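Local coordinates for cellulose biosynthesis protein BcsG (Salmonella typhimurium LT2, PDB 5OLT) that is required for cellulose biosynthesis, the part here being the zinc-binding extramembrane domain of a membrane protein of the alkaline phosphatase family, at residues F59-S70 with R257-G268. Sequence-based numbering, arbitrary orientation.
Sequences FDLLVINICSLS and RKVMVVVVPEHG. With ZN (zinc ion), chain B.
Strands 60-66 and 259-265 run parallel as neighbours inside the mixed sheet, their axes 4.6 Å apart at closest and 19° from parallel, the backbones of Asp60, Leu62 and Ile64 bonding to Lys258, Met260, Val262 and Val264. At the N-terminal end the guanidinium of Arg257 meets the Asp60 carboxylate nearly coplanar, a salt bridge in which NH2 donates to OD2 at 2.9 Å from the syn side, somewhat out of the carboxylate plane, while OD1 turns to Ser210. On one face of the sheet Ile64 CD1 rests on Val261 CG1 (3.7 Å) and Ile66 CD1 on Val263 CG1 (3.8 Å), with helix 234-255 packing on Val261 and Ile66. On the other, Leu61 CD1 touches Met260 CG and Val262 CG2, and Val63 packs against Leu109 of helix 102-110. Toward the C-terminal ends the two segments converge on zinc, bound by Cys67 SG (2.3 Å), Glu266 OE1 (1.9 Å) and His267 NE2 (2.1 Å), with Ser102 and a more distant water completing the site. SG lies anti to the Cys67 backbone N (chi1 -179°), which carries it to the metal. The His267 ring is steered by its ND1, which donates to Gly268 O at 2.7 Å, and Glu266 OE2 is held by Asn215. The two segments thus deliver three of the zinc ligands, as in alkaline phosphatase relatives, and the ND1 bond probably makes His267 a stronger donor to the metal.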
ATOM      1  N   PHE A  59      12.224 -16.793   1.174  1.00 12.63           N
ATOM      2  CA  PHE A  59      12.202 -15.749   0.157  1.00 12.27           C
ATOM      3  C   PHE A  59      12.233 -14.403   0.868  1.00 12.36           C
ATOM      4  O   PHE A  59      12.090 -14.353   2.103  1.00 12.58           O
ATOM      5  CB  PHE A  59      10.946 -15.872  -0.727  1.00 12.36           C
ATOM      6  CG  PHE A  59       9.644 -15.519  -0.024  1.00 11.63           C
ATOM      7  CD1 PHE A  59       9.000 -16.447   0.807  1.00 12.03           C
ATOM      8  CD2 PHE A  59       9.080 -14.238  -0.173  1.00 12.56           C
ATOM      9  CE1 PHE A  59       7.810 -16.119   1.447  1.00 11.84           C
ATOM     10  CE2 PHE A  59       7.863 -13.928   0.454  1.00 12.55           C
ATOM     11  CZ  PHE A  59       7.230 -14.870   1.273  1.00 12.29           C
ATOM     12  N   ASP A  60      12.410 -13.335   0.089  1.00 12.59           N
ATOM     13  CA  ASP A  60      12.395 -11.968   0.612  1.00 11.54           C
ATOM     14  C   ASP A  60      11.143 -11.221   0.178  1.00 11.59           C
ATOM     15  O   ASP A  60      10.734 -11.313  -0.992  1.00 13.29           O
ATOM     16  CB  ASP A  60      13.616 -11.184   0.124  1.00 13.20           C
ATOM     17  CG  ASP A  60      14.915 -11.782   0.554  1.00 16.53           C
ATOM     18  OD1 ASP A  60      14.992 -12.240   1.710  1.00 19.95           O
ATOM     19  OD2 ASP A  60      15.890 -11.762  -0.264  1.00 22.22           O
ATOM     20  N   LEU A  61      10.508 -10.530   1.126  1.00 10.68           N
ATOM     21  CA  LEU A  61       9.403  -9.593   0.848  1.00  9.69           C
ATOM     22  C   LEU A  61       9.961  -8.176   0.830  1.00  9.66           C
ATOM     23  O   LEU A  61      10.681  -7.778   1.756  1.00 10.36           O
ATOM     24  CB  LEU A  61       8.296  -9.707   1.924  1.00 10.72           C
ATOM     25  CG  LEU A  61       7.215  -8.619   1.836  1.00 10.12           C
ATOM     26  CD1 LEU A  61       6.359  -8.804   0.596  1.00 11.80           C
ATOM     27  CD2 LEU A  61       6.291  -8.632   3.049  1.00 12.37           C
ATOM     28  N   LEU A  62       9.651  -7.426  -0.224  1.00  9.48           N
ATOM     29  CA  LEU A  62      10.107  -6.010  -0.281  1.00  8.90           C
ATOM     30  C   LEU A  62       8.870  -5.164  -0.545  1.00  8.65           C
ATOM     31  O   LEU A  62       8.218  -5.336  -1.579  1.00  9.29           O
ATOM     32  CB  LEU A  62      11.126  -5.856  -1.416  1.00 10.43           C
ATOM     33  CG  LEU A  62      11.547  -4.441  -1.754  1.00 10.57           C
ATOM     34  CD1 LEU A  62      12.168  -3.721  -0.571  1.00 12.08           C
ATOM     35  CD2 LEU A  62      12.504  -4.466  -2.942  1.00 12.27           C
ATOM     36  N   VAL A  63       8.515  -4.304   0.414  1.00  9.33           N
ATOM     37  CA  VAL A  63       7.351  -3.424   0.268  1.00  9.10           C
ATOM     38  C   VAL A  63       7.865  -2.028  -0.063  1.00  9.30           C
ATOM     39  O   VAL A  63       8.652  -1.442   0.704  1.00 11.09           O
ATOM     40  CB  VAL A  63       6.509  -3.404   1.565  1.00  9.72           C
ATOM     41  CG1 VAL A  63       5.352  -2.415   1.461  1.00 12.75           C
ATOM     42  CG2 VAL A  63       5.992  -4.784   1.881  1.00 12.01           C
ATOM     43  N   ILE A  64       7.445  -1.509  -1.220  1.00  9.67           N
ATOM     44  CA  ILE A  64       7.930  -0.238  -1.747  1.00  8.88           C
ATOM     45  C   ILE A  64       6.770   0.758  -1.595  1.00  9.14           C
ATOM     46  O   ILE A  64       5.771   0.684  -2.331  1.00  9.96           O
ATOM     47  CB  ILE A  64       8.348  -0.413  -3.240  1.00  9.46           C
ATOM     48  CG1 ILE A  64       9.520  -1.410  -3.334  1.00 10.57           C
ATOM     49  CG2 ILE A  64       8.694   0.935  -3.866  1.00 11.11           C
ATOM     50  CD1 ILE A  64       9.969  -1.687  -4.748  1.00 10.89           C
ATOM     51  N   ASN A  65       6.874   1.665  -0.606  1.00  9.24           N
ATOM     52  CA  ASN A  65       5.787   2.544  -0.213  1.00  9.02           C
ATOM     53  C   ASN A  65       6.128   3.952  -0.696  1.00  8.48           C
ATOM     54  O   ASN A  65       7.098   4.555  -0.246  1.00  9.34           O
ATOM     55  CB  ASN A  65       5.661   2.444   1.323  1.00 10.19           C
ATOM     56  CG  ASN A  65       4.527   3.249   1.887  1.00 10.37           C
ATOM     57  OD1 ASN A  65       3.378   3.222   1.379  1.00 13.18           O
ATOM     58  ND2 ASN A  65       4.812   3.946   2.969  1.00  8.19           N
ATOM     59  N   ILE A  66       5.361   4.431  -1.672  1.00  9.16           N
ATOM     60  CA  ILE A  66       5.734   5.632  -2.430  1.00  9.02           C
ATOM     61  C   ILE A  66       4.845   6.803  -2.069  1.00  9.26           C
ATOM     62  O   ILE A  66       3.623   6.730  -2.226  1.00  9.77           O
ATOM     63  CB  ILE A  66       5.624   5.371  -3.952  1.00  9.12           C
ATOM     64  CG1 ILE A  66       6.531   4.195  -4.365  1.00  9.95           C
ATOM     65  CG2 ILE A  66       5.935   6.650  -4.759  1.00 10.67           C
ATOM     66  CD1 ILE A  66       6.300   3.710  -5.785  1.00 11.03           C
ATOM     67  N   CYS A  67       5.462   7.887  -1.602  1.00  9.14           N
ATOM     68  CA  CYS A  67       4.709   9.111  -1.301  1.00  9.05           C
ATOM     69  C   CYS A  67       4.193   9.752  -2.597  1.00  9.05           C
ATOM     70  O   CYS A  67       4.915   9.794  -3.592  1.00 10.10           O
ATOM     71  CB  CYS A  67       5.636  10.078  -0.530  1.00 10.22           C
ATOM     72  SG  CYS A  67       4.876  11.658  -0.018  1.00 12.08           S
ATOM     73  N   SER A  68       2.961  10.287  -2.556  1.00  8.70           N
ATOM     74  CA  SER A  68       2.505  11.235  -3.587  1.00  8.94           C
ATOM     75  C   SER A  68       2.390  10.623  -4.992  1.00  8.77           C
ATOM     76  O   SER A  68       2.879  11.208  -5.969  1.00  9.77           O
ATOM     77  CB  SER A  68       3.378  12.507  -3.599  1.00  9.40           C
ATOM     78  OG  SER A  68       3.308  13.152  -2.332  1.00 10.71           O
ATOM     79  N   LEU A  69       1.676   9.493  -5.085  1.00  8.43           N
ATOM     80  CA  LEU A  69       1.464   8.784  -6.344  1.00  8.46           C
ATOM     81  C   LEU A  69       0.072   8.164  -6.311  1.00  8.79           C
ATOM     82  O   LEU A  69      -0.138   7.153  -5.628  1.00 11.07           O
ATOM     83  CB  LEU A  69       2.553   7.707  -6.524  1.00  9.72           C
ATOM     84  CG  LEU A  69       2.367   6.851  -7.798  1.00  9.94           C
ATOM     85  CD1 LEU A  69       2.443   7.714  -9.035  1.00 11.48           C
ATOM     86  CD2 LEU A  69       3.471   5.784  -7.810  1.00 12.19           C
ATOM     87  N   SER A  70      -0.848   8.728  -7.088  1.00  8.36           N
ATOM     88  CA  SER A  70      -2.182   8.115  -7.315  1.00  8.41           C
ATOM     89  C   SER A  70      -2.397   7.842  -8.796  1.00  8.77           C
ATOM     90  O   SER A  70      -1.647   8.337  -9.649  1.00  8.45           O
ATOM     91  CB  SER A  70      -3.284   9.052  -6.815  1.00  9.36           C
ATOM     92  OG  SER A  70      -3.323  10.213  -7.652  1.00  9.77           O
ATOM     93  N   ARG A 257      17.071 -14.594  -7.305  1.00 18.76           N
ATOM     94  CA  ARG A 257      16.527 -14.648  -5.951  1.00 17.38           C
ATOM     95  C   ARG A 257      14.998 -14.739  -5.960  1.00 16.03           C
ATOM     96  O   ARG A 257      14.316 -14.202  -6.838  1.00 15.78           O
ATOM     97  CB  ARG A 257      16.972 -13.429  -5.147  1.00 17.78           C
ATOM     98  CG  ARG A 257      18.487 -13.312  -4.950  1.00 22.11           C
ATOM     99  CD  ARG A 257      18.794 -12.192  -3.978  1.00 25.83           C
ATOM    100  NE  ARG A 257      18.280 -12.450  -2.636  1.00 31.01           N
ATOM    101  CZ  ARG A 257      18.767 -13.345  -1.769  1.00 33.79           C
ATOM    102  NH1 ARG A 257      19.807 -14.107  -2.074  1.00 35.84           N
ATOM    103  NH2 ARG A 257      18.221 -13.471  -0.572  1.00 39.00           N
ATOM    104  N   LYS A 258      14.469 -15.434  -4.948  1.00 14.46           N
ATOM    105  CA  LYS A 258      13.016 -15.502  -4.740  1.00 13.84           C
ATOM    106  C   LYS A 258      12.599 -14.256  -3.952  1.00 12.45           C
ATOM    107  O   LYS A 258      12.996 -14.072  -2.801  1.00 12.72           O
ATOM    108  CB  LYS A 258      12.651 -16.768  -3.968  1.00 13.58           C
ATOM    109  CG  LYS A 258      12.925 -18.040  -4.774  1.00 16.04           C
ATOM    110  CD  LYS A 258      12.750 -19.279  -3.923  1.00 18.83           C
ATOM    111  CE  LYS A 258      12.962 -20.566  -4.738  1.00 21.85           C
ATOM    112  NZ  LYS A 258      14.350 -20.736  -5.298  1.00 27.77           N
ATOM    113  N   VAL A 259      11.812 -13.395  -4.604  1.00 11.19           N
ATOM    114  CA  VAL A 259      11.413 -12.120  -4.020  1.00 10.44           C
ATOM    115  C   VAL A 259       9.965 -11.846  -4.348  1.00 10.57           C
ATOM    116  O   VAL A 259       9.527 -12.018  -5.476  1.00 11.83           O
ATOM    117  CB  VAL A 259      12.291 -10.941  -4.493  1.00 11.82           C
ATOM    118  CG1 VAL A 259      11.920  -9.643  -3.732  1.00 12.77           C
ATOM    119  CG2 VAL A 259      13.783 -11.199  -4.292  1.00 13.00           C
ATOM    120  N   MET A 260       9.233 -11.382  -3.338  1.00 10.73           N
ATOM    121  CA  MET A 260       7.894 -10.846  -3.533  1.00  9.33           C
ATOM    122  C   MET A 260       7.992  -9.347  -3.368  1.00  9.46           C
ATOM    123  O   MET A 260       8.342  -8.890  -2.291  1.00  9.86           O
ATOM    124  CB  MET A 260       6.927 -11.440  -2.507  1.00 10.04           C
ATOM    125  CG  MET A 260       5.503 -10.903  -2.626  1.00 10.16           C
ATOM    126  SD  MET A 260       4.464 -11.680  -1.389  1.00 11.98           S
ATOM    127  CE  MET A 260       2.881 -10.938  -1.734  1.00 13.26           C
ATOM    128  N   VAL A 261       7.700  -8.601  -4.427  1.00  8.83           N
ATOM    129  CA  VAL A 261       7.753  -7.121  -4.397  1.00  8.60           C
ATOM    130  C   VAL A 261       6.333  -6.590  -4.406  1.00  8.70           C
ATOM    131  O   VAL A 261       5.517  -6.986  -5.230  1.00  9.84           O
ATOM    132  CB  VAL A 261       8.542  -6.544  -5.583  1.00  9.09           C
ATOM    133  CG1 VAL A 261       8.488  -5.015  -5.537  1.00 11.06           C
ATOM    134  CG2 VAL A 261       9.991  -7.036  -5.513  1.00 10.32           C
ATOM    135  N   VAL A 262       6.011  -5.750  -3.420  1.00  8.86           N
ATOM    136  CA  VAL A 262       4.710  -5.088  -3.337  1.00  9.42           C
ATOM    137  C   VAL A 262       4.958  -3.597  -3.470  1.00 10.25           C
ATOM    138  O   VAL A 262       5.731  -3.041  -2.680  1.00 11.87           O
ATOM    139  CB  VAL A 262       4.008  -5.362  -2.000  1.00 10.84           C
ATOM    140  CG1 VAL A 262       2.669  -4.609  -1.964  1.00 14.63           C
ATOM    141  CG2 VAL A 262       3.826  -6.864  -1.822  1.00 11.93           C
ATOM    142  N   VAL A 263       4.340  -2.966  -4.464  1.00  8.93           N
ATOM    143  CA  VAL A 263       4.426  -1.526  -4.615  1.00  9.53           C
ATOM    144  C   VAL A 263       3.091  -0.975  -4.139  1.00 10.72           C
ATOM    145  O   VAL A 263       2.045  -1.356  -4.688  1.00 11.70           O
ATOM    146  CB  VAL A 263       4.660  -1.141  -6.089  1.00 10.29           C
ATOM    147  CG1 VAL A 263       4.524   0.384  -6.266  1.00 13.42           C
ATOM    148  CG2 VAL A 263       6.031  -1.619  -6.494  1.00 12.58           C
ATOM    149  N   VAL A 264       3.089  -0.075  -3.150  0.70 10.31           N
ATOM    150  CA  VAL A 264       1.818   0.471  -2.639  0.70 10.98           C
ATOM    151  C   VAL A 264       2.046   1.914  -2.228  0.70 10.27           C
ATOM    152  O   VAL A 264       2.784   2.207  -1.266  0.70 10.77           O
ATOM    153  CB  VAL A 264       1.261  -0.385  -1.487  0.70 12.21           C
ATOM    154  CG1 VAL A 264       2.349  -0.692  -0.469  0.70 14.02           C
ATOM    155  CG2 VAL A 264      -0.009   0.194  -0.845  0.70 13.46           C
ATOM    156  N   PRO A 265       1.506   2.825  -3.012  1.00  9.55           N
ATOM    157  CA  PRO A 265       1.672   4.253  -2.664  1.00  9.03           C
ATOM    158  C   PRO A 265       0.931   4.612  -1.387  1.00  9.42           C
ATOM    159  O   PRO A 265      -0.047   3.969  -1.008  1.00 10.23           O
ATOM    160  CB  PRO A 265       1.060   4.993  -3.844  1.00 10.65           C
ATOM    161  CG  PRO A 265       1.115   3.983  -4.963  1.00 11.91           C
ATOM    162  CD  PRO A 265       0.845   2.655  -4.319  1.00 10.77           C
ATOM    163  N   GLU A 266       1.443   5.649  -0.731  1.00  8.89           N
ATOM    164  CA  GLU A 266       0.803   6.153   0.497  1.00  8.82           C
ATOM    165  C   GLU A 266      -0.502   6.875   0.213  1.00  9.51           C
ATOM    166  O   GLU A 266      -1.451   6.790   1.003  1.00  9.45           O
ATOM    167  CB  GLU A 266       1.690   7.232   1.117  1.00  9.38           C
ATOM    168  CG  GLU A 266       3.089   6.855   1.586  1.00 10.21           C
ATOM    169  CD  GLU A 266       3.847   8.111   1.963  1.00 10.47           C
ATOM    170  OE1 GLU A 266       3.223   9.200   1.899  1.00 12.42           O
ATOM    171  OE2 GLU A 266       5.036   8.023   2.300  1.00 13.14           O
ATOM    172  N   HIS A 267      -0.507   7.678  -0.861  1.00  8.45           N
ATOM    173  CA  HIS A 267      -1.587   8.646  -1.188  1.00  9.03           C
ATOM    174  C   HIS A 267      -1.075   9.409  -2.390  1.00  8.59           C
ATOM    175  O   HIS A 267       0.151   9.407  -2.665  1.00  8.95           O
ATOM    176  CB  HIS A 267      -1.814   9.682  -0.016  1.00  9.56           C
ATOM    177  CG  HIS A 267      -0.583  10.487   0.305  1.00  9.68           C
ATOM    178  ND1 HIS A 267      -0.182  11.565  -0.463  1.00  9.95           N
ATOM    179  CD2 HIS A 267       0.379  10.307   1.243  1.00 10.54           C
ATOM    180  CE1 HIS A 267       0.996  11.998  -0.025  1.00 10.31           C
ATOM    181  NE2 HIS A 267       1.350  11.268   1.024  1.00 10.26           N
ATOM    182  N   GLY A 268      -1.983  10.093  -3.066  1.00  8.16           N
ATOM    183  CA  GLY A 268      -1.600  10.889  -4.212  1.00  8.68           C
ATOM    184  C   GLY A 268      -0.945  12.214  -3.895  1.00  8.85           C
ATOM    185  O   GLY A 268      -1.006  12.719  -2.774  1.00  9.89           O
TER
HETATM  186 ZN    ZN B 601       3.356  11.083   1.582  0.75 12.46          ZN
HETATM  187  O   HOH W   1      15.458 -14.474  -1.791  1.00 26.72           O
HETATM  188  O   HOH W   2       3.358  13.550   1.981  1.00 32.28           O